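PDB 3MES: choline kinase from Cryptosporidium parvum, which probably phosphorylates choline, and perhaps ethanolamine, with ATP as phosphate donor. Local coordinates for residues B[125-130]-B[145-150]; B[322-327]-B[403-408]. All blocks are in the same frame, centred on the assembly; numbering follows the deposited sequence.

Interaction 1: B[125-130]-B[145-150]; sequences DVFRYL and EGRIEE. With ADP (adenosine-5'-diphosphate), chain I.
Phe127 and Arg147 meet in the nucleotide-binding lobe of this kinase fold, where helix 120-132 packs on the antiparallel sheet beside the ADP site. The guanidinium of Arg147 lies nearly flat over one face of the Phe127 ring. The two planes are 17° apart. Arg147 CZ stands 3.6 Å from the ring centroid of Phe127, so this is an off-centre cation-pi stack. NH2 sits above the middle of the ring. The closest pair is Arg147 NH2 and Phe127 CE2, at 3.1 Å, a tight fit. Phe127 CG is anti to the backbone N (chi1 -176°), which swings the ring off the helix toward the strand. The Arg147 chain then runs extended from CG to NE and reaches the ring with its flat end.

Glu149, two residues further along the same strand, holds that flat end in place. Its OE2 forms a salt bridge with Arg147 NE at 2.6 Å. The bond uses the anti side of the carboxylate, and NE lies 28° out of the carboxylate plane. A weak second bond comes from Arg147 NH2 to the same OE2, at 2.8 Å. Glu149 OE2 also rests 3.7 Å from Phe127 CZ. The other oxygen, OE1, accepts a weak bond from ADP N6 at 3.4 Å. Glu150 O takes a firmer one from the same amino group, 3.1 Å from ADP N6. The stack thus backs a residue that meets the adenine.

Arg108 of strand 104-109 forms a second salt bridge to Glu149 OE2 and also binds ADP. Tyr110 OH is hydrogen-bonded to Arg147 NH1. On the other side of strand 146-150 lies strand 139-143, whose Ile139 also touches Phe127.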
loop_
_atom_site.group_PDB
_atom_site.type_symbol
_atom_site.label_atom_id
_atom_site.label_comp_id
_atom_site.label_asym_id
_atom_site.label_seq_id
_atom_site.Cartn_x
_atom_site.Cartn_y
_atom_site.Cartn_z
ATOM N N ASP B 125 -25.466 -11.766 -1.646
ATOM C CA ASP B 125 -25.374 -11.412 -3.053
ATOM C C ASP B 125 -24.212 -10.457 -3.295
ATOM O O ASP B 125 -23.453 -10.617 -4.249
ATOM C CB ASP B 125 -26.685 -10.777 -3.519
ATOM C CG ASP B 125 -26.711 -10.523 -5.009
ATOM O OD1 ASP B 125 -26.021 -11.258 -5.748
ATOM O OD2 ASP B 125 -27.423 -9.591 -5.440
ATOM N N VAL B 126 -24.080 -9.462 -2.421
ATOM C CA VAL B 126 -23.019 -8.469 -2.539
ATOM C C VAL B 126 -21.645 -9.082 -2.280
ATOM O O VAL B 126 -20.686 -8.808 -3.002
ATOM C CB VAL B 126 -23.237 -7.292 -1.567
ATOM C CG1 VAL B 126 -21.981 -6.436 -1.482
ATOM C CG2 VAL B 126 -24.433 -6.459 -1.997
ATOM N N PHE B 127 -21.551 -9.910 -1.245
ATOM C CA PHE B 127 -20.286 -10.548 -0.904
ATOM C C PHE B 127 -19.745 -11.411 -2.044
ATOM O O PHE B 127 -18.551 -11.372 -2.345
ATOM C CB PHE B 127 -20.419 -11.384 0.370
ATOM C CG PHE B 127 -19.124 -11.991 0.832
ATOM C CD1 PHE B 127 -18.202 -11.234 1.535
ATOM C CD2 PHE B 127 -18.825 -13.318 0.555
ATOM C CE1 PHE B 127 -17.004 -11.789 1.960
ATOM C CE2 PHE B 127 -17.631 -13.880 0.979
ATOM C CZ PHE B 127 -16.719 -13.113 1.682
ATOM N N ARG B 128 -20.621 -12.188 -2.674
ATOM C CA ARG B 128 -20.197 -13.070 -3.761
ATOM C C ARG B 128 -19.583 -12.289 -4.919
ATOM O O ARG B 128 -18.627 -12.744 -5.545
ATOM C CB ARG B 128 -21.357 -13.942 -4.251
ATOM C CG ARG B 128 -21.631 -15.147 -3.361
ATOM C CD ARG B 128 -22.516 -16.168 -4.060
ATOM N NE ARG B 128 -23.928 -15.809 -3.997
ATOM C CZ ARG B 128 -24.833 -16.464 -3.277
ATOM N NH1 ARG B 128 -26.098 -16.069 -3.281
ATOM N NH2 ARG B 128 -24.475 -17.519 -2.556
ATOM N N TYR B 129 -20.135 -11.114 -5.201
ATOM C CA TYR B 129 -19.593 -10.255 -6.244
ATOM C C TYR B 129 -18.204 -9.758 -5.857
ATOM O O TYR B 129 -17.236 -9.936 -6.598
ATOM C CB TYR B 129 -20.521 -9.068 -6.506
ATOM C CG TYR B 129 -19.961 -8.076 -7.499
ATOM C CD1 TYR B 129 -19.754 -8.436 -8.825
ATOM C CD2 TYR B 129 -19.638 -6.782 -7.112
ATOM C CE1 TYR B 129 -19.241 -7.536 -9.737
ATOM C CE2 TYR B 129 -19.126 -5.874 -8.018
ATOM C CZ TYR B 129 -18.928 -6.257 -9.329
ATOM O OH TYR B 129 -18.419 -5.357 -10.237
ATOM N N LEU B 130 -18.117 -9.132 -4.687
ATOM C CA LEU B 130 -16.852 -8.623 -4.180
ATOM C C LEU B 130 -15.803 -9.728 -4.147
ATOM O O LEU B 130 -14.622 -9.494 -4.416
ATOM C CB LEU B 130 -17.047 -8.030 -2.786
ATOM C CG LEU B 130 -18.017 -6.847 -2.729
ATOM C CD1 LEU B 130 -18.212 -6.374 -1.294
ATOM C CD2 LEU B 130 -17.523 -5.710 -3.617
ATOM N N GLU B 145 -26.126 -23.298 3.633
ATOM C CA GLU B 145 -25.933 -23.158 5.075
ATOM C C GLU B 145 -24.578 -22.578 5.476
ATOM O O GLU B 145 -24.289 -22.447 6.664
ATOM C CB GLU B 145 -26.173 -24.490 5.793
ATOM C CG GLU B 145 -25.668 -25.704 5.042
ATOM C CD GLU B 145 -26.609 -26.126 3.933
ATOM O OE1 GLU B 145 -26.154 -26.227 2.775
ATOM O OE2 GLU B 145 -27.807 -26.345 4.221
ATOM N N GLY B 146 -23.749 -22.226 4.499
ATOM C CA GLY B 146 -22.434 -21.665 4.800
ATOM C C GLY B 146 -21.541 -21.498 3.587
ATOM O O GLY B 146 -22.020 -21.450 2.453
ATOM N N ARG B 147 -20.237 -21.402 3.827
ATOM C CA ARG B 147 -19.268 -21.277 2.742
ATOM C C ARG B 147 -17.836 -21.458 3.229
ATOM O O ARG B 147 -17.546 -21.297 4.414
ATOM C CB ARG B 147 -19.421 -19.929 2.028
ATOM C CG ARG B 147 -19.136 -18.705 2.892
ATOM C CD ARG B 147 -19.227 -17.436 2.056
ATOM N NE ARG B 147 -18.773 -16.244 2.770
ATOM C CZ ARG B 147 -19.562 -15.233 3.119
ATOM N NH1 ARG B 147 -20.855 -15.264 2.825
ATOM N NH2 ARG B 147 -19.059 -14.188 3.759
ATOM N N ILE B 148 -16.949 -21.812 2.307
ATOM C CA ILE B 148 -15.527 -21.928 2.601
ATOM C C ILE B 148 -14.791 -20.751 1.973
ATOM O O ILE B 148 -14.821 -20.568 0.757
ATOM C CB ILE B 148 -14.940 -23.240 2.046
ATOM C CG1 ILE B 148 -15.674 -24.447 2.632
ATOM C CG2 ILE B 148 -13.450 -23.329 2.343
ATOM C CD1 ILE B 148 -15.185 -25.779 2.090
ATOM N N GLU B 149 -14.139 -19.950 2.807
ATOM C CA GLU B 149 -13.427 -18.771 2.333
ATOM C C GLU B 149 -11.918 -18.935 2.434
ATOM O O GLU B 149 -11.414 -19.724 3.234
ATOM C CB GLU B 149 -13.821 -17.537 3.145
ATOM C CG GLU B 149 -15.295 -17.218 3.163
ATOM C CD GLU B 149 -15.592 -16.001 4.015
ATOM O OE1 GLU B 149 -14.631 -15.292 4.383
ATOM O OE2 GLU B 149 -16.777 -15.757 4.320
ATOM N N GLU B 150 -11.206 -18.164 1.621
ATOM C CA GLU B 150 -9.771 -18.017 1.763
ATOM C C GLU B 150 -9.482 -17.387 3.120
ATOM O O GLU B 150 -10.109 -16.392 3.497
ATOM C CB GLU B 150 -9.235 -17.119 0.649
ATOM C CG GLU B 150 -7.882 -16.507 0.931
ATOM C CD GLU B 150 -7.483 -15.480 -0.113
ATOM O OE1 GLU B 150 -8.377 -14.963 -0.819
ATOM O OE2 GLU B 150 -6.275 -15.187 -0.224
HETATM P PB ADP I . -19.985 -12.150 12.039
HETATM O O1B ADP I . -20.514 -13.142 13.048
HETATM O O2B ADP I . -20.409 -12.418 10.616
HETATM O O3B ADP I . -20.110 -10.708 12.475
HETATM P PA ADP I . -17.338 -11.562 11.216
HETATM O O1A ADP I . -17.545 -10.100 11.537
HETATM O O2A ADP I . -17.316 -12.034 9.786
HETATM O O3A ADP I . -18.406 -12.449 12.034
HETATM O "O5'" ADP I . -15.983 -12.035 11.937
HETATM C "C5'" ADP I . -14.747 -12.005 11.242
HETATM C "C4'" ADP I . -13.639 -11.980 12.278
HETATM O "O4'" ADP I . -12.990 -13.249 12.291
HETATM C "C3'" ADP I . -12.598 -10.940 11.906
HETATM O "O3'" ADP I . -12.467 -9.989 12.962
HETATM C "C2'" ADP I . -11.310 -11.709 11.719
HETATM O "O2'" ADP I . -10.485 -11.530 12.871
HETATM C "C1'" ADP I . -11.747 -13.157 11.602
HETATM N N9 ADP I . -11.993 -13.483 10.177
HETATM C C8 ADP I . -13.195 -13.495 9.570
HETATM N N7 ADP I . -13.085 -13.837 8.261
HETATM C C5 ADP I . -11.779 -14.052 8.015
HETATM C C6 ADP I . -10.967 -14.443 6.839
HETATM N N6 ADP I . -11.549 -14.676 5.638
HETATM N N1 ADP I . -9.630 -14.559 7.009
HETATM C C2 ADP I . -9.044 -14.328 8.200
HETATM N N3 ADP I . -9.716 -13.973 9.309
HETATM C C4 ADP I . -11.062 -13.819 9.281
#

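Interaction 2: B[322-327]-B[403-408]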
loop_
_atom_site.group_PDB
_atom_site.type_symbol
_atom_site.label_atom_id
_atom_site.label_comp_id
_atom_site.label_asym_id
_atom_site.label_seq_id
_atom_site.Cartn_x
_atom_site.Cartn_y
_atom_site.Cartn_z
ATOM N N GLU B 322 -10.001 13.218 21.427
ATOM C CA GLU B 322 -8.864 13.982 20.919
ATOM C C GLU B 322 -8.094 13.207 19.857
ATOM O O GLU B 322 -7.293 13.783 19.120
ATOM C CB GLU B 322 -7.916 14.367 22.057
ATOM C CG GLU B 322 -8.569 15.154 23.178
ATOM C CD GLU B 322 -9.395 14.280 24.102
ATOM O OE1 GLU B 322 -9.224 13.039 24.069
ATOM O OE2 GLU B 322 -10.209 14.836 24.872
ATOM N N ASP B 323 -8.337 11.901 19.788
ATOM C CA ASP B 323 -7.606 11.038 18.868
ATOM C C ASP B 323 -8.126 11.134 17.436
ATOM O O ASP B 323 -7.475 10.664 16.500
ATOM C CB ASP B 323 -7.616 9.583 19.353
ATOM C CG ASP B 323 -6.577 9.319 20.434
ATOM O OD1 ASP B 323 -5.897 10.276 20.855
ATOM O OD2 ASP B 323 -6.437 8.154 20.861
ATOM N N TYR B 324 -9.299 11.733 17.260
ATOM C CA TYR B 324 -9.794 11.980 15.915
ATOM C C TYR B 324 -8.650 12.607 15.124
ATOM O O TYR B 324 -8.021 13.554 15.595
ATOM C CB TYR B 324 -11.010 12.907 15.937
ATOM C CG TYR B 324 -11.681 13.041 14.591
ATOM C CD1 TYR B 324 -12.577 12.079 14.144
ATOM C CD2 TYR B 324 -11.408 14.120 13.759
ATOM C CE1 TYR B 324 -13.185 12.187 12.910
ATOM C CE2 TYR B 324 -12.012 14.238 12.521
ATOM C CZ TYR B 324 -12.900 13.268 12.102
ATOM O OH TYR B 324 -13.512 13.376 10.871
ATOM N N PRO B 325 -8.369 12.073 13.927
ATOM C CA PRO B 325 -7.185 12.469 13.163
ATOM C C PRO B 325 -7.141 13.967 12.886
ATOM O O PRO B 325 -8.164 14.569 12.565
ATOM C CB PRO B 325 -7.329 11.686 11.850
ATOM C CG PRO B 325 -8.770 11.305 11.774
ATOM C CD PRO B 325 -9.210 11.118 13.189
ATOM N N CYS B 326 -5.955 14.557 13.015
ATOM C CA CYS B 326 -5.775 15.984 12.778
ATOM C C CYS B 326 -6.067 16.335 11.323
ATOM O O CYS B 326 -6.153 15.457 10.463
ATOM C CB CYS B 326 -4.353 16.412 13.145
ATOM S SG CYS B 326 -3.079 15.706 12.077
ATOM N N GLU B 327 -6.207 17.626 11.048
ATOM C CA GLU B 327 -6.584 18.077 9.715
ATOM C C GLU B 327 -5.555 17.716 8.649
ATOM O O GLU B 327 -5.912 17.452 7.506
ATOM C CB GLU B 327 -6.826 19.585 9.704
ATOM C CG GLU B 327 -7.442 20.076 8.414
ATOM C CD GLU B 327 -7.343 21.571 8.258
ATOM O OE1 GLU B 327 -6.495 22.183 8.939
ATOM O OE2 GLU B 327 -8.113 22.133 7.449
ATOM N N LEU B 403 -23.367 15.130 19.554
ATOM C CA LEU B 403 -23.645 16.461 20.074
ATOM C C LEU B 403 -22.389 17.315 20.056
ATOM O O LEU B 403 -22.394 18.438 19.550
ATOM C CB LEU B 403 -24.192 16.368 21.500
ATOM C CG LEU B 403 -25.715 16.382 21.666
ATOM C CD1 LEU B 403 -26.428 16.052 20.364
ATOM C CD2 LEU B 403 -26.143 15.443 22.788
ATOM N N GLN B 404 -21.311 16.767 20.606
ATOM C CA GLN B 404 -20.038 17.472 20.692
ATOM C C GLN B 404 -19.507 17.855 19.313
ATOM O O GLN B 404 -19.171 19.015 19.068
ATOM C CB GLN B 404 -19.013 16.617 21.441
ATOM C CG GLN B 404 -17.690 17.310 21.692
ATOM C CD GLN B 404 -16.756 16.485 22.555
ATOM O OE1 GLN B 404 -17.171 15.512 23.186
ATOM N NE2 GLN B 404 -15.487 16.871 22.588
ATOM N N LYS B 405 -19.437 16.879 18.414
ATOM C CA LYS B 405 -18.937 17.118 17.063
ATOM C C LYS B 405 -19.759 18.180 16.331
ATOM O O LYS B 405 -19.206 19.033 15.637
ATOM C CB LYS B 405 -18.912 15.814 16.259
ATOM C CG LYS B 405 -18.163 15.905 14.938
ATOM C CD LYS B 405 -16.670 16.146 15.141
ATOM C CE LYS B 405 -15.930 16.128 13.809
ATOM N NZ LYS B 405 -14.465 16.374 13.946
ATOM N N LYS B 406 -21.079 18.125 16.490
ATOM C CA LYS B 406 -21.959 19.099 15.856
ATOM C C LYS B 406 -21.659 20.523 16.331
ATOM O O LYS B 406 -21.684 21.464 15.539
ATOM C CB LYS B 406 -23.427 18.747 16.108
ATOM C CG LYS B 406 -24.423 19.680 15.435
ATOM C CD LYS B 406 -25.837 19.130 15.537
ATOM C CE LYS B 406 -26.831 19.982 14.762
ATOM N NZ LYS B 406 -27.149 21.259 15.461
ATOM N N LYS B 407 -21.376 20.680 17.622
ATOM C CA LYS B 407 -20.983 21.984 18.148
ATOM C C LYS B 407 -19.660 22.438 17.539
ATOM O O LYS B 407 -19.460 23.623 17.283
ATOM C CB LYS B 407 -20.866 21.959 19.675
ATOM C CG LYS B 407 -22.192 22.093 20.413
ATOM C CD LYS B 407 -21.975 22.513 21.865
ATOM C CE LYS B 407 -21.640 24.002 21.986
ATOM N NZ LYS B 407 -20.258 24.333 21.532
ATOM N N GLU B 408 -18.759 21.488 17.312
ATOM C CA GLU B 408 -17.452 21.806 16.753
ATOM C C GLU B 408 -17.566 22.228 15.291
ATOM O O GLU B 408 -17.004 23.246 14.886
ATOM C CB GLU B 408 -16.491 20.624 16.907
ATOM C CG GLU B 408 -16.284 20.196 18.354
ATOM C CD GLU B 408 -15.025 19.367 18.556
ATOM O OE1 GLU B 408 -14.685 18.555 17.664
ATOM O OE2 GLU B 408 -14.377 19.532 19.615
#
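Tyr324 and Lys405 both carry CG anti to the backbone N, with chi1 of -172° and -169°, and these torsions send the two side chains toward each other. The lysine chain bends once, at its second torsion, and is extended from there to NZ. It meets the tyrosine at about a right angle and ends over one face of the ring. Lys405 NZ is 3.9 Å from the Tyr324 ring centroid and 26° off the ring normal. This is a cation-pi contact. The ammonium stands 3.5 Å above the ring plane, displaced from the middle toward the rim. Its closest ring atom is CE2, with Tyr324 CE2 and Lys405 NZ 3.6 Å apart. CD2 follows, at 3.8 Å between Tyr324 CD2 and Lys405 NZ.

Pro325 CD meets the opposite face, 3.4 Å above the plane of the Tyr324 ring and offset toward the rim. The ring is therefore held between the next residue of its own loop and Lys405 of helix 391-411. The contact joins the loop before helix 327-342 to that helix, in the mainly helical part of the kinase fold. The backbones stay well apart, and the long side chains span the gap between them. The nearest alpha carbons, Tyr324 CA and Lys405 CA, are 10.6 Å apart. Thr364 touches both side chains, and Phe302 packs on Tyr324 and Pro325.

Glu361 ties the pair together: its OE2 forms a salt bridge with Lys405 NZ, and its OE1 is hydrogen-bonded to Tyr324 OH. The ammonium is thus shared between a carboxylate and a ring face. The same carboxylate fixes the tyrosine hydroxyl. With Lys405 buried, the neighbouring negative charge and the pi face probably favour the protonated lysine.

How the interactions relate
Interaction 1 comes first along the chain and closes before interaction 2 opens. Their centres are 37 Å apart and their nearest atoms about 24 Å, on opposite sides of the chain's centre. They share no helix or strand. Interaction 1 joins helix 120-132 to the antiparallel sheet at the ADP site. Interaction 2 joins the loop before helix 327-342 to helix 391-411. There Tyr324 lies about 10 Å from a bound magnesium ion, measured from its side chain. The two sites use the same kind of contact in separate parts of the fold. One contact borders the nucleotide, and the other ties a loop to the last long helix, in the mainly helical part.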